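Local coordinates for protein CRISPR system Cmr subunit Cmr6 (Pyrococcus furiosus, PDB 4W8V) that belongs to the type III-B Cmr ribonucleoprotein complex of CRISPR antiviral defence, binding RNA and, with Cmr1, capping the complex built along the crRNA, at residues 53-58 and 220-225; 59-64 and 227-232. One frame throughout, in Å; residues are numbered along the deposited sequence.

Contact 1: residues 53-58 and 220-225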
ATOM      1  N   SER A  53      -2.555   7.480  -1.454  1.00 62.11           N
ATOM      2  CA  SER A  53      -2.618   6.777  -2.728  1.00 61.25           C
ATOM      3  C   SER A  53      -1.561   5.680  -2.742  1.00 62.17           C
ATOM      4  O   SER A  53      -1.782   4.604  -3.294  1.00 61.54           O
ATOM      5  CB  SER A  53      -2.439   7.748  -3.908  1.00 64.32           C
ATOM      6  OG  SER A  53      -1.132   8.309  -3.944  1.00 67.82           O
ATOM      7  N   ALA A  54      -0.423   5.937  -2.110  1.00 55.41           N
ATOM      8  CA  ALA A  54       0.591   4.900  -1.961  1.00 59.79           C
ATOM      9  C   ALA A  54       0.133   3.805  -0.991  1.00 58.84           C
ATOM     10  O   ALA A  54       0.400   2.630  -1.219  1.00 59.06           O
ATOM     11  CB  ALA A  54       1.909   5.492  -1.502  1.00 49.08           C
ATOM     12  N   ILE A  55      -0.557   4.185   0.082  1.00 52.28           N
ATOM     13  CA  ILE A  55      -1.102   3.199   1.011  1.00 54.22           C
ATOM     14  C   ILE A  55      -2.143   2.342   0.291  1.00 55.63           C
ATOM     15  O   ILE A  55      -2.142   1.115   0.417  1.00 61.11           O
ATOM     16  CB  ILE A  55      -1.710   3.875   2.253  1.00 58.82           C
ATOM     17  CG1 ILE A  55      -0.580   4.478   3.087  1.00 64.45           C
ATOM     18  CG2 ILE A  55      -2.510   2.865   3.100  1.00 48.53           C
ATOM     19  CD1 ILE A  55      -0.982   4.890   4.462  1.00 71.08           C
ATOM     20  N   LYS A  56      -2.984   2.986  -0.516  1.00 57.00           N
ATOM     21  CA  LYS A  56      -3.968   2.278  -1.330  1.00 54.40           C
ATOM     22  C   LYS A  56      -3.329   1.323  -2.343  1.00 59.15           C
ATOM     23  O   LYS A  56      -3.776   0.196  -2.503  1.00 66.03           O
ATOM     24  CB  LYS A  56      -4.840   3.286  -2.071  1.00 55.11           C
ATOM     25  CG  LYS A  56      -6.042   2.678  -2.748  1.00 56.82           C
ATOM     26  CD  LYS A  56      -6.853   3.724  -3.479  1.00 60.65           C
ATOM     27  CE  LYS A  56      -8.239   3.184  -3.774  1.00 69.48           C
ATOM     28  NZ  LYS A  56      -9.060   4.073  -4.634  1.00 76.34           N
ATOM     29  N   GLY A  57      -2.297   1.792  -3.036  1.00 55.76           N
ATOM     30  CA  GLY A  57      -1.590   0.990  -4.016  1.00 45.84           C
ATOM     31  C   GLY A  57      -0.981  -0.285  -3.473  1.00 55.06           C
ATOM     32  O   GLY A  57      -1.251  -1.379  -3.979  1.00 55.41           O
ATOM     33  N   VAL A  58      -0.149  -0.157  -2.447  1.00 53.49           N
ATOM     34  CA  VAL A  58       0.444  -1.331  -1.822  1.00 59.10           C
ATOM     35  C   VAL A  58      -0.630  -2.296  -1.266  1.00 56.81           C
ATOM     36  O   VAL A  58      -0.456  -3.509  -1.318  1.00 56.25           O
ATOM     37  CB  VAL A  58       1.431  -0.932  -0.708  1.00 62.51           C
ATOM     38  CG1 VAL A  58       0.699  -0.256   0.465  1.00 67.23           C
ATOM     39  CG2 VAL A  58       2.229  -2.146  -0.231  1.00 62.43           C
ATOM     40  N   SER A 220      -7.359  -3.482   8.168  1.00 68.26           N
ATOM     41  CA  SER A 220      -6.626  -4.698   8.478  1.00 71.76           C
ATOM     42  C   SER A 220      -5.718  -5.072   7.312  1.00 65.07           C
ATOM     43  O   SER A 220      -4.604  -5.543   7.501  1.00 63.72           O
ATOM     44  CB  SER A 220      -7.600  -5.831   8.796  1.00 72.48           C
ATOM     45  OG  SER A 220      -8.107  -5.694  10.106  1.00 75.45           O
ATOM     46  N   LEU A 221      -6.200  -4.832   6.104  1.00 61.15           N
ATOM     47  CA  LEU A 221      -5.384  -5.038   4.932  1.00 65.72           C
ATOM     48  C   LEU A 221      -4.222  -4.045   4.923  1.00 59.27           C
ATOM     49  O   LEU A 221      -3.102  -4.403   4.588  1.00 55.95           O
ATOM     50  CB  LEU A 221      -6.236  -4.918   3.665  1.00 73.84           C
ATOM     51  CG  LEU A 221      -7.179  -6.099   3.415  1.00 72.45           C
ATOM     52  CD1 LEU A 221      -8.018  -5.856   2.183  1.00 66.90           C
ATOM     53  CD2 LEU A 221      -6.386  -7.405   3.289  1.00 69.25           C
ATOM     54  N   VAL A 222      -4.478  -2.808   5.326  1.00 58.50           N
ATOM     55  CA  VAL A 222      -3.444  -1.776   5.314  1.00 53.48           C
ATOM     56  C   VAL A 222      -2.330  -2.115   6.305  1.00 65.75           C
ATOM     57  O   VAL A 222      -1.136  -1.985   5.993  1.00 62.33           O
ATOM     58  CB  VAL A 222      -4.061  -0.402   5.634  1.00 56.55           C
ATOM     59  CG1 VAL A 222      -3.003   0.603   6.081  1.00 53.48           C
ATOM     60  CG2 VAL A 222      -4.841   0.108   4.435  1.00 54.38           C
ATOM     61  N   LYS A 223      -2.739  -2.565   7.493  1.00 65.63           N
ATOM     62  CA  LYS A 223      -1.837  -3.100   8.495  1.00 60.30           C
ATOM     63  C   LYS A 223      -0.952  -4.168   7.894  1.00 63.21           C
ATOM     64  O   LYS A 223       0.275  -4.130   8.011  1.00 54.97           O
ATOM     65  CB  LYS A 223      -2.620  -3.715   9.667  1.00 72.30           C
ATOM     66  CG  LYS A 223      -2.704  -2.877  10.930  1.00 89.58           C
ATOM     67  CD  LYS A 223      -3.525  -3.583  12.023  1.00 93.18           C
ATOM     68  CE  LYS A 223      -2.706  -4.652  12.741  1.00 90.92           C
ATOM     69  NZ  LYS A 223      -1.632  -4.058  13.588  1.00 91.61           N
ATOM     70  N   LEU A 224      -1.608  -5.159   7.307  1.00 57.50           N
ATOM     71  CA  LEU A 224      -0.939  -6.292   6.704  1.00 68.28           C
ATOM     72  C   LEU A 224       0.078  -5.813   5.672  1.00 57.46           C
ATOM     73  O   LEU A 224       1.225  -6.250   5.651  1.00 64.43           O
ATOM     74  CB  LEU A 224      -1.981  -7.218   6.072  1.00 69.79           C
ATOM     75  CG  LEU A 224      -1.592  -8.574   5.502  1.00 74.60           C
ATOM     76  CD1 LEU A 224      -0.709  -9.346   6.472  1.00 76.25           C
ATOM     77  CD2 LEU A 224      -2.871  -9.332   5.203  1.00 72.35           C
ATOM     78  N   ALA A 225      -0.337  -4.874   4.837  1.00 57.59           N
ATOM     79  CA  ALA A 225       0.510  -4.406   3.741  1.00 52.11           C
ATOM     80  C   ALA A 225       1.713  -3.575   4.226  1.00 55.58           C
ATOM     81  O   ALA A 225       2.800  -3.655   3.653  1.00 60.91           O
ATOM     82  CB  ALA A 225      -0.345  -3.609   2.742  1.00 45.01           C
TER

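Contact 2: residues 59-64 and 227-232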
ATOM      1  N   THR A  59      -1.747  -1.764  -0.765  1.00 51.17           N
ATOM      2  CA  THR A  59      -2.830  -2.604  -0.243  1.00 58.27           C
ATOM      3  C   THR A  59      -3.607  -3.292  -1.369  1.00 55.10           C
ATOM      4  O   THR A  59      -3.967  -4.447  -1.236  1.00 61.53           O
ATOM      5  CB  THR A  59      -3.816  -1.789   0.638  1.00 53.54           C
ATOM      6  OG1 THR A  59      -3.106  -1.180   1.708  1.00 54.14           O
ATOM      7  CG2 THR A  59      -4.874  -2.682   1.235  1.00 58.54           C
ATOM      8  N   ARG A  60      -3.892  -2.565  -2.448  1.00 55.38           N
ATOM      9  CA  ARG A  60      -4.344  -3.147  -3.713  1.00 68.24           C
ATOM     10  C   ARG A  60      -3.455  -4.322  -4.138  1.00 59.19           C
ATOM     11  O   ARG A  60      -3.925  -5.412  -4.441  1.00 60.09           O
ATOM     12  CB  ARG A  60      -4.287  -2.125  -4.859  1.00 64.97           C
ATOM     13  CG  ARG A  60      -5.417  -1.150  -5.055  1.00 69.93           C
ATOM     14  CD  ARG A  60      -5.156  -0.475  -6.413  1.00 68.05           C
ATOM     15  NE  ARG A  60      -5.916   0.749  -6.647  1.00 78.60           N
ATOM     16  CZ  ARG A  60      -7.097   0.792  -7.253  1.00 78.17           C
ATOM     17  NH1 ARG A  60      -7.670  -0.327  -7.660  1.00 76.32           N
ATOM     18  NH2 ARG A  60      -7.715   1.950  -7.431  1.00 95.27           N
ATOM     19  N   HIS A  61      -2.160  -4.041  -4.194  1.00 50.00           N
ATOM     20  CA  HIS A  61      -1.156  -4.977  -4.666  1.00 52.08           C
ATOM     21  C   HIS A  61      -1.193  -6.262  -3.882  1.00 52.82           C
ATOM     22  O   HIS A  61      -1.147  -7.355  -4.453  1.00 61.11           O
ATOM     23  CB  HIS A  61       0.234  -4.347  -4.566  1.00 48.34           C
ATOM     24  CG  HIS A  61       1.340  -5.222  -5.063  1.00 56.96           C
ATOM     25  ND1 HIS A  61       1.894  -6.228  -4.298  1.00 66.04           N
ATOM     26  CD2 HIS A  61       2.031  -5.217  -6.231  1.00 55.90           C
ATOM     27  CE1 HIS A  61       2.859  -6.821  -4.984  1.00 65.97           C
ATOM     28  NE2 HIS A  61       2.963  -6.226  -6.152  1.00 57.33           N
ATOM     29  N   LEU A  62      -1.279  -6.122  -2.568  1.00 58.39           N
ATOM     30  CA  LEU A  62      -1.394  -7.252  -1.663  1.00 54.66           C
ATOM     31  C   LEU A  62      -2.530  -8.170  -2.082  1.00 60.65           C
ATOM     32  O   LEU A  62      -2.354  -9.391  -2.170  1.00 63.18           O
ATOM     33  CB  LEU A  62      -1.614  -6.763  -0.230  1.00 52.87           C
ATOM     34  CG  LEU A  62      -1.940  -7.806   0.838  1.00 57.71           C
ATOM     35  CD1 LEU A  62      -0.860  -8.855   0.941  1.00 55.36           C
ATOM     36  CD2 LEU A  62      -2.135  -7.124   2.185  1.00 75.54           C
ATOM     37  N   THR A  63      -3.691  -7.577  -2.362  1.00 59.99           N
ATOM     38  CA  THR A  63      -4.876  -8.375  -2.654  1.00 62.31           C
ATOM     39  C   THR A  63      -4.817  -9.034  -4.030  1.00 63.15           C
ATOM     40  O   THR A  63      -5.433 -10.076  -4.236  1.00 67.28           O
ATOM     41  CB  THR A  63      -6.167  -7.536  -2.559  1.00 56.59           C
ATOM     42  OG1 THR A  63      -6.256  -6.662  -3.685  1.00 64.59           O
ATOM     43  CG2 THR A  63      -6.168  -6.710  -1.272  1.00 62.86           C
ATOM     44  N   TYR A  64      -4.096  -8.439  -4.975  1.00 58.93           N
ATOM     45  CA  TYR A  64      -3.988  -9.054  -6.300  1.00 66.79           C
ATOM     46  C   TYR A  64      -3.035 -10.227  -6.206  1.00 63.35           C
ATOM     47  O   TYR A  64      -3.171 -11.210  -6.916  1.00 65.43           O
ATOM     48  CB  TYR A  64      -3.493  -8.070  -7.355  1.00 58.91           C
ATOM     49  CG  TYR A  64      -4.263  -6.781  -7.433  1.00 61.97           C
ATOM     50  CD1 TYR A  64      -5.603  -6.725  -7.092  1.00 64.81           C
ATOM     51  CD2 TYR A  64      -3.642  -5.611  -7.847  1.00 57.40           C
ATOM     52  CE1 TYR A  64      -6.297  -5.548  -7.161  1.00 66.49           C
ATOM     53  CE2 TYR A  64      -4.331  -4.434  -7.927  1.00 59.03           C
ATOM     54  CZ  TYR A  64      -5.657  -4.405  -7.585  1.00 60.74           C
ATOM     55  OH  TYR A  64      -6.343  -3.224  -7.661  1.00 59.97           O
ATOM     56  N   ARG A 227       3.285  -3.886   7.153  1.00 54.03           N
ATOM     57  CA  ARG A 227       4.213  -4.746   7.871  1.00 54.42           C
ATOM     58  C   ARG A 227       4.998  -5.621   6.901  1.00 60.72           C
ATOM     59  O   ARG A 227       6.211  -5.707   6.993  1.00 70.40           O
ATOM     60  CB  ARG A 227       3.447  -5.616   8.864  1.00 70.97           C
ATOM     61  CG  ARG A 227       4.294  -6.421   9.824  1.00 79.35           C
ATOM     62  CD  ARG A 227       3.395  -7.327  10.660  1.00 82.18           C
ATOM     63  NE  ARG A 227       2.749  -8.340   9.834  1.00 87.52           N
ATOM     64  CZ  ARG A 227       1.538  -8.843  10.057  1.00 89.97           C
ATOM     65  NH1 ARG A 227       0.818  -8.422  11.083  1.00 88.96           N
ATOM     66  NH2 ARG A 227       1.046  -9.771   9.247  1.00 91.18           N
ATOM     67  N   ASP A 228       4.307  -6.235   5.945  1.00 58.89           N
ATOM     68  CA  ASP A 228       4.933  -7.268   5.119  1.00 67.78           C
ATOM     69  C   ASP A 228       5.391  -6.825   3.718  1.00 62.44           C
ATOM     70  O   ASP A 228       6.273  -7.449   3.146  1.00 73.14           O
ATOM     71  CB  ASP A 228       3.988  -8.474   5.004  1.00 74.16           C
ATOM     72  CG  ASP A 228       3.763  -9.172   6.353  1.00 80.23           C
ATOM     73  OD1 ASP A 228       4.521  -8.898   7.310  1.00 80.07           O
ATOM     74  OD2 ASP A 228       2.838 -10.003   6.459  1.00 84.42           O
ATOM     75  N   LEU A 229       4.834  -5.750   3.171  1.00 56.23           N
ATOM     76  CA  LEU A 229       5.248  -5.284   1.843  1.00 57.80           C
ATOM     77  C   LEU A 229       6.035  -3.970   1.901  1.00 60.91           C
ATOM     78  O   LEU A 229       7.068  -3.827   1.266  1.00 54.27           O
ATOM     79  CB  LEU A 229       4.031  -5.125   0.934  1.00 48.92           C
ATOM     80  CG  LEU A 229       3.257  -6.435   0.736  1.00 61.50           C
ATOM     81  CD1 LEU A 229       2.070  -6.267  -0.201  1.00 66.40           C
ATOM     82  CD2 LEU A 229       4.185  -7.504   0.208  1.00 59.09           C
ATOM     83  N   GLY A 230       5.543  -3.006   2.669  1.00 60.24           N
ATOM     84  CA  GLY A 230       6.262  -1.758   2.812  1.00 57.62           C
ATOM     85  C   GLY A 230       5.786  -0.656   1.884  1.00 66.39           C
ATOM     86  O   GLY A 230       5.185  -0.921   0.834  1.00 61.28           O
ATOM     87  N   VAL A 231       6.051   0.586   2.285  1.00 61.14           N
ATOM     88  CA  VAL A 231       5.780   1.749   1.452  1.00 54.13           C
ATOM     89  C   VAL A 231       7.065   2.523   1.229  1.00 56.15           C
ATOM     90  O   VAL A 231       8.095   2.245   1.860  1.00 50.23           O
ATOM     91  CB  VAL A 231       4.742   2.692   2.091  1.00 54.45           C
ATOM     92  CG1 VAL A 231       3.324   2.192   1.857  1.00 49.23           C
ATOM     93  CG2 VAL A 231       5.046   2.864   3.579  1.00 50.03           C
ATOM     94  N   GLY A 232       6.999   3.505   0.338  1.00 51.43           N
ATOM     95  CA  GLY A 232       8.177   4.266  -0.027  1.00 53.26           C
ATOM     96  C   GLY A 232       8.968   3.478  -1.048  1.00 56.86           C
ATOM     97  O   GLY A 232       8.456   2.521  -1.637  1.00 60.45           O
TER

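Contact 1: residues 53-58 and 220-225
Ala225 N donates to Leu221 O at 2.8 Å, one turn back along its own helix, and the Ala225 methyl points toward Val58 of the other helix. Val58 receives it with both branches. CG1, which lies between the backbone N and the carbonyl carbon (chi1 66°), is 4.2 Å from Ala225 CB, and CG2 is equally far, so the methyl sits before the fork of the valine. Val58 O flanks the same methyl at 4.1 Å. With so small a residue on one side the backbones run close here, Val58 CA and Ala225 CA being 6.4 Å apart.

One turn earlier on each helix, Ile55 meets Val222, and the two side chains cross at about a right angle. The touching branch of the isoleucine is CG2, placed opposite the backbone N by a chi1 of -69°. It fits against both valine methyls, with Val222 CG1 and CG2 each 3.8 Å from Ile55 CG2. All the side-chain contacts between 53-58 and 220-225 are apolar, and three of the four touching residues are buried.

Ile55 also rests on Phe144 and Ala147, and Val222 on Phe144, all of strand 143-149. Thr59, which touches Val222 and Ala225, spends its hydroxyl on Ile55 O. Two helices that cross over a four-stranded antiparallel sheet, in the order beta-alpha-beta-beta-alpha-beta, make up the ferredoxin-like fold of RAMP proteins, carried here by the C-terminal part of Cmr6.

Contact 2: residues 59-64 and 227-232
The glycine-rich loop of RAMP proteins follows the second helix of the ferredoxin-like core, here 212-228, and at its start Leu229 reaches across to Leu62 and His61 of helix 52-68. A single methyl does most of the touching. Leu229 CD1 lies 3.7 Å from Leu62 CB and 3.9 Å from Leu62 CA, so it presses on the root of that side chain and on the helix backbone. The leucine is extended, CD1 standing opposite CA about the CB-CG bond (chi2 -178°), which carries this methyl well out from its own backbone. Leu62 CD1 flanks it as well, at 4.1 Å.

His61 completes the seat. Its ND1 approaches Leu229 CD1 to 4.1 Å, and the methyl meets the ring at a slant. The same imidazole makes an edge-to-face contact with Tyr172.

Within 59-64, Arg60 O accepts from Tyr64 N and from Thr63 OG1, the latter at 2.8 Å and tilted 20° from the carbonyl plane. At the other segment, Arg227 NE forms a salt bridge to Asp228 OD1 at 3.1 Å; the carboxylate oxygen lies in the guanidinium plane but is itself met from above the carboxylate plane. Gly230, with positive phi, takes the chain out of helical geometry.

Around the contact, helix 108-116 holds the end of helix 212-228 through Glu112 to Arg227 and Arg108 to Asp228, and its Leu109 also touches Leu62. Helix 77-90 packs against Tyr64, while Val231 forms backbone hydrogen bonds with Gly240, shortly before strand 242-244.

How the contacts relate
From the N terminus, strand 13-21 comes first; after strand 25-28 and helix 34-43, helix 52-68 supplies 53-58 and then 59-64. The chain next passes through the helical region around 77-133 and strands 143-149 and 202-209, returning in helix 212-228. Contact 1 closes a loop of 161 residues when 220-225 arrives, and contact 2 one of 162 with 227-232. Because the segments alternate, the loops cross, and the helices cross steeply where they touch. The contact centres are 5 Å apart; Ala225 O probably accepts a hydrogen bond from Gly230 N, while Val222 CG2 packs on Thr59 OG1. Together they join helix 52-68 to helix 212-228 and to the glycine-rich loop leading toward strand 242-244.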